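Local coordinates for protein glycosyltransferase (Streptomyces halstedii, PDB 3WAD) that probably works as a glycosyltransferase of the erythromycin biosynthesis protein CIII-like family, with the two-domain GT-B fold, at residues P146-L151 and V410-R415; C314-H319 and D374-L379. One frame throughout, in Å; residues are numbered along the deposited sequence.

Overall arrangement
Interactions 1 and 2 mark the two Rossmann-like halves of a GT-B protein, on opposite sides of the chain's centre. Their own centres are 40 Å apart and their nearest atoms about 16 Å, so they do not touch. In interaction 1, the C-terminal helix 402-415 packs against strand 147-150 of the N-terminal seven-stranded parallel sheet. Interaction 2 sets helix 369-381 on strand 314-319 of the C-terminal six-stranded parallel sheet. Along the chain, interaction 2 is nested within the loop closed by interaction 1: the chain builds the second domain, then returns to the first. In GT-B proteins the active-site cleft lies between the two domains.

Interaction 1. Residues P146-L151 and V410-R415; sequences PHVRML and VRVAER
The puckered ring of Pro-146 touches helix 410-415 with its CB-CG side, and no hydrogen bond joins the two segments. CB lies 3.8 Å from Val-412 CG1, while CG sits 3.8 Å from Ala-413 CA and 4.0 Å from the carbonyl oxygen Val-412 O. The planar groups stand away from this meeting point. One face of the Arg-149 guanidinium carries Leu-151 CD2, 3.7 Å above the plane and displaced toward its rim; its nitrogens bind Asp-155, Thr-201 O and Thr-205. The imidazole of His-147, whose side chain starts away from the helix, is hydrogen-bonded through ND1 to Trp-129 and through NE2 to Glu-141.

The helix is the C-terminal one, and after the second domain has been built it brings the chain back to the N-terminal Rossmann-like domain, a crossing known from GT-B proteins. Strand 147-150 belongs to that domain's parallel sheet, with strands 126-130 and 204-206 as its neighbours, and Pro-146 stands just before its first residue. Val-412 touches Leu-126 and Thr-204 of the flanking strands as well as Pro-146 and Val-148. Its CG1 is anti to the backbone N (chi1 163°), which turns this methyl to face both Pro-146 CB and Val-148 CG2, the latter 4.2 Å from Val-412 CG1. Ala-413 adds a looser touch, its CB 4.3 Å from Pro-146 CG, and also meets Met-1.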
# COMPACT_ATOMS: atom_id res chain seq x y z
N PRO B 146 20.96 -13.18 -0.81
CA PRO B 146 21.03 -12.73 -2.14
C PRO B 146 20.35 -11.28 -2.12
O PRO B 146 19.42 -11.01 -1.28
CB PRO B 146 20.14 -13.70 -2.85
CG PRO B 146 19.11 -14.16 -1.72
CD PRO B 146 19.92 -14.23 -0.60
N HIS B 147 20.83 -10.35 -2.95
CA HIS B 147 20.26 -8.96 -2.95
C HIS B 147 20.03 -8.50 -4.37
O HIS B 147 20.85 -8.74 -5.28
CB HIS B 147 21.10 -8.01 -2.11
CG HIS B 147 22.57 -8.12 -2.40
ND1 HIS B 147 23.19 -7.34 -3.35
CD2 HIS B 147 23.52 -8.96 -1.93
CE1 HIS B 147 24.46 -7.68 -3.43
NE2 HIS B 147 24.69 -8.63 -2.54
N VAL B 148 18.89 -7.84 -4.58
CA VAL B 148 18.51 -7.37 -5.88
C VAL B 148 18.67 -5.83 -5.91
O VAL B 148 18.04 -5.11 -5.05
CB VAL B 148 17.09 -7.73 -6.16
CG1 VAL B 148 16.63 -7.09 -7.50
CG2 VAL B 148 16.93 -9.21 -6.19
N ARG B 149 19.50 -5.34 -6.85
CA ARG B 149 19.69 -3.91 -7.03
C ARG B 149 18.50 -3.38 -7.87
O ARG B 149 18.32 -3.78 -9.03
CB ARG B 149 21.10 -3.59 -7.59
CG ARG B 149 21.37 -2.06 -7.83
CD ARG B 149 22.75 -1.84 -8.37
NE ARG B 149 22.85 -2.48 -9.68
CZ ARG B 149 23.02 -1.84 -10.84
NH1 ARG B 149 23.15 -0.50 -10.87
NH2 ARG B 149 23.02 -2.55 -11.97
N MET B 150 17.70 -2.48 -7.28
CA MET B 150 16.54 -1.98 -7.95
C MET B 150 16.79 -0.63 -8.66
O MET B 150 17.08 0.38 -8.00
CB MET B 150 15.30 -1.89 -7.04
CG MET B 150 14.08 -1.37 -7.83
SD MET B 150 12.59 -1.70 -6.85
CE MET B 150 11.40 -1.45 -8.11
N LEU B 151 16.66 -0.63 -9.99
CA LEU B 151 16.86 0.63 -10.75
C LEU B 151 15.67 1.54 -10.58
O LEU B 151 14.55 1.12 -10.20
CB LEU B 151 17.06 0.34 -12.24
CG LEU B 151 18.27 -0.58 -12.57
CD1 LEU B 151 18.45 -0.85 -14.08
CD2 LEU B 151 19.60 -0.03 -12.06
N VAL B 410 11.22 -14.66 -5.61
CA VAL B 410 11.21 -15.87 -4.75
C VAL B 410 12.24 -16.83 -5.35
O VAL B 410 12.95 -17.45 -4.59
CB VAL B 410 9.79 -16.48 -4.65
CG1 VAL B 410 9.80 -17.95 -4.12
CG2 VAL B 410 8.88 -15.62 -3.73
N ARG B 411 12.34 -16.93 -6.70
CA ARG B 411 13.38 -17.83 -7.29
C ARG B 411 14.75 -17.31 -7.00
O ARG B 411 15.66 -18.09 -6.85
CB ARG B 411 13.17 -18.07 -8.79
CG ARG B 411 11.89 -18.95 -9.05
CD ARG B 411 11.67 -19.32 -10.49
NE ARG B 411 10.27 -19.05 -10.90
CZ ARG B 411 9.86 -17.97 -11.57
NH1 ARG B 411 10.73 -17.03 -11.94
NH2 ARG B 411 8.58 -17.82 -11.89
N VAL B 412 14.93 -15.98 -6.89
CA VAL B 412 16.25 -15.43 -6.48
C VAL B 412 16.56 -15.83 -5.07
O VAL B 412 17.69 -16.22 -4.78
CB VAL B 412 16.42 -13.83 -6.51
CG1 VAL B 412 17.65 -13.36 -5.66
CG2 VAL B 412 16.62 -13.38 -7.88
N ALA B 413 15.59 -15.69 -4.16
CA ALA B 413 15.97 -15.98 -2.77
C ALA B 413 16.16 -17.50 -2.61
O ALA B 413 17.00 -17.91 -1.82
CB ALA B 413 15.00 -15.48 -1.78
N GLU B 414 15.41 -18.29 -3.38
CA GLU B 414 15.53 -19.77 -3.21
C GLU B 414 16.81 -20.32 -3.83
O GLU B 414 17.42 -21.16 -3.24
CB GLU B 414 14.30 -20.50 -3.77
CG GLU B 414 13.16 -20.47 -2.74
CD GLU B 414 11.78 -20.87 -3.30
OE1 GLU B 414 11.65 -21.20 -4.52
OE2 GLU B 414 10.81 -20.85 -2.49
N ARG B 415 17.13 -19.83 -5.04
CA ARG B 415 18.33 -20.17 -5.85
C ARG B 415 19.53 -19.67 -5.09
O ARG B 415 20.55 -20.36 -5.02
CB ARG B 415 18.28 -19.53 -7.27
CG ARG B 415 17.93 -20.51 -8.48
CD ARG B 415 18.04 -19.76 -9.85
NE ARG B 415 16.70 -19.39 -10.37
CZ ARG B 415 16.23 -18.14 -10.56
NH1 ARG B 415 14.99 -17.97 -11.01
NH2 ARG B 415 16.96 -17.06 -10.31

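Interaction 2. Residues C314-H319 and D374-L379; sequences CAAIVH and DQLRRL
Leu-376 puts one methyl, CD1, against two residues of segment 314-319 at once: it lies 3.7 Å from Ala-316 CB and 4.0 Å from Val-318 CG2. The conformation of the leucine accounts for this reach. CG is anti to the backbone N (chi1 -168°), and although the side chain leaves the helix obliquely to the strand, a second torsion of 49° turns CD1 toward it. Val-318 contributes the methyl that lies beside its own backbone N and anti to the carbonyl carbon, and the two branched side chains cross at about a right angle, meeting by single methyls.

Leu-379, one helical turn further on, takes the other common shape. Its CG is anti to the carbonyl carbon, and an extended second torsion carries CD1 to 4.1 Å from Ala-316 CB. The short side chain of Ala-316 is thus met by both leucines, and it belongs to the closest backbone pair of the contact, its CA 6.6 Å from Leu-379 CA. Leu-376 also leans on Val-248 of strand 247-251, and Leu-379 on Leu-337 of strand 336-338, so the helix spreads over both neighbours of strand 314-319. Gln-375 extends the attachment by polar means, through hydrogen bonds to Thr-362 and to Val-361 O.

The segment axes approach to 9.4 Å and run nearly antiparallel, at 153°. Ile-317 points the other way and packs on Thr-325 and Ala-329 of helix 323-332. A parallel strand with helices on its two faces is the layered alpha/beta/alpha arrangement of a Rossmann-like domain, in this case the C-terminal one of the GT-B fold.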
# COMPACT_ATOMS: atom_id res chain seq x y z
N CYS B 314 -6.20 12.48 -21.52
CA CYS B 314 -5.31 13.55 -22.08
C CYS B 314 -4.80 13.18 -23.43
O CYS B 314 -4.40 12.06 -23.61
CB CYS B 314 -4.07 13.81 -21.22
SG CYS B 314 -4.48 14.70 -19.75
N ALA B 315 -4.74 14.13 -24.35
CA ALA B 315 -4.11 13.87 -25.67
C ALA B 315 -2.60 14.05 -25.59
O ALA B 315 -1.89 13.61 -26.48
CB ALA B 315 -4.71 14.81 -26.79
N ALA B 316 -2.08 14.73 -24.56
CA ALA B 316 -0.63 14.94 -24.49
C ALA B 316 -0.18 15.26 -23.08
O ALA B 316 -0.98 15.76 -22.28
CB ALA B 316 -0.19 16.03 -25.48
N ILE B 317 1.08 15.00 -22.77
CA ILE B 317 1.64 15.51 -21.51
C ILE B 317 2.97 16.12 -21.86
O ILE B 317 3.77 15.55 -22.59
CB ILE B 317 1.82 14.38 -20.43
CG1 ILE B 317 2.40 14.95 -19.11
CG2 ILE B 317 2.61 13.23 -21.02
CD1 ILE B 317 2.09 14.08 -17.90
N VAL B 318 3.20 17.28 -21.29
CA VAL B 318 4.43 18.07 -21.48
C VAL B 318 5.16 18.00 -20.19
O VAL B 318 4.61 18.45 -19.17
CB VAL B 318 4.05 19.58 -21.76
CG1 VAL B 318 5.28 20.42 -22.07
CG2 VAL B 318 3.06 19.67 -22.93
N HIS B 319 6.39 17.48 -20.19
CA HIS B 319 7.06 17.29 -18.90
C HIS B 319 8.60 17.20 -19.06
O HIS B 319 9.13 17.27 -20.18
CB HIS B 319 6.42 16.06 -18.19
CG HIS B 319 6.82 14.75 -18.78
ND1 HIS B 319 6.31 14.28 -19.97
CD2 HIS B 319 7.75 13.86 -18.39
CE1 HIS B 319 6.87 13.11 -20.24
NE2 HIS B 319 7.75 12.83 -19.30
N ASP B 374 4.02 24.90 -30.95
CA ASP B 374 3.99 24.21 -32.25
C ASP B 374 4.11 22.71 -32.08
O ASP B 374 3.36 21.95 -32.69
CB ASP B 374 5.10 24.71 -33.18
CG ASP B 374 4.83 26.12 -33.67
OD1 ASP B 374 3.68 26.58 -33.51
OD2 ASP B 374 5.81 26.77 -34.17
N GLN B 375 5.04 22.27 -31.24
CA GLN B 375 5.15 20.81 -30.95
C GLN B 375 3.84 20.26 -30.35
O GLN B 375 3.31 19.23 -30.80
CB GLN B 375 6.36 20.59 -30.06
CG GLN B 375 7.67 20.77 -30.80
CD GLN B 375 8.88 20.35 -29.94
OE1 GLN B 375 8.91 20.56 -28.74
NE2 GLN B 375 9.86 19.77 -30.55
N LEU B 376 3.28 20.96 -29.37
CA LEU B 376 2.04 20.53 -28.74
C LEU B 376 0.90 20.42 -29.73
O LEU B 376 0.12 19.44 -29.69
CB LEU B 376 1.64 21.45 -27.57
CG LEU B 376 0.50 20.92 -26.67
CD1 LEU B 376 0.77 19.49 -26.24
CD2 LEU B 376 0.28 21.80 -25.45
N ARG B 377 0.82 21.42 -30.64
CA ARG B 377 -0.17 21.42 -31.66
C ARG B 377 -0.01 20.19 -32.56
O ARG B 377 -1.00 19.59 -32.93
CB ARG B 377 -0.11 22.74 -32.44
CG ARG B 377 -0.70 23.91 -31.70
CD ARG B 377 -0.97 25.07 -32.67
NE ARG B 377 -0.58 26.40 -32.17
CZ ARG B 377 -1.17 27.55 -32.53
NH1 ARG B 377 -2.22 27.54 -33.34
NH2 ARG B 377 -0.77 28.70 -32.06
N ARG B 378 1.21 19.79 -32.91
CA ARG B 378 1.40 18.54 -33.67
C ARG B 378 0.95 17.27 -32.97
O ARG B 378 0.27 16.41 -33.57
CB ARG B 378 2.83 18.39 -34.11
CG ARG B 378 3.27 19.50 -35.05
CD ARG B 378 4.59 19.16 -35.62
NE ARG B 378 4.52 17.84 -36.24
CZ ARG B 378 5.55 17.03 -36.42
NH1 ARG B 378 6.77 17.32 -36.00
NH2 ARG B 378 5.34 15.89 -37.03
N LEU B 379 1.29 17.16 -31.70
CA LEU B 379 0.87 16.00 -30.87
C LEU B 379 -0.63 15.82 -30.84
O LEU B 379 -1.13 14.68 -30.93
CB LEU B 379 1.39 16.18 -29.45
CG LEU B 379 2.91 16.12 -29.29
CD1 LEU B 379 3.24 16.07 -27.81
CD2 LEU B 379 3.43 14.92 -30.02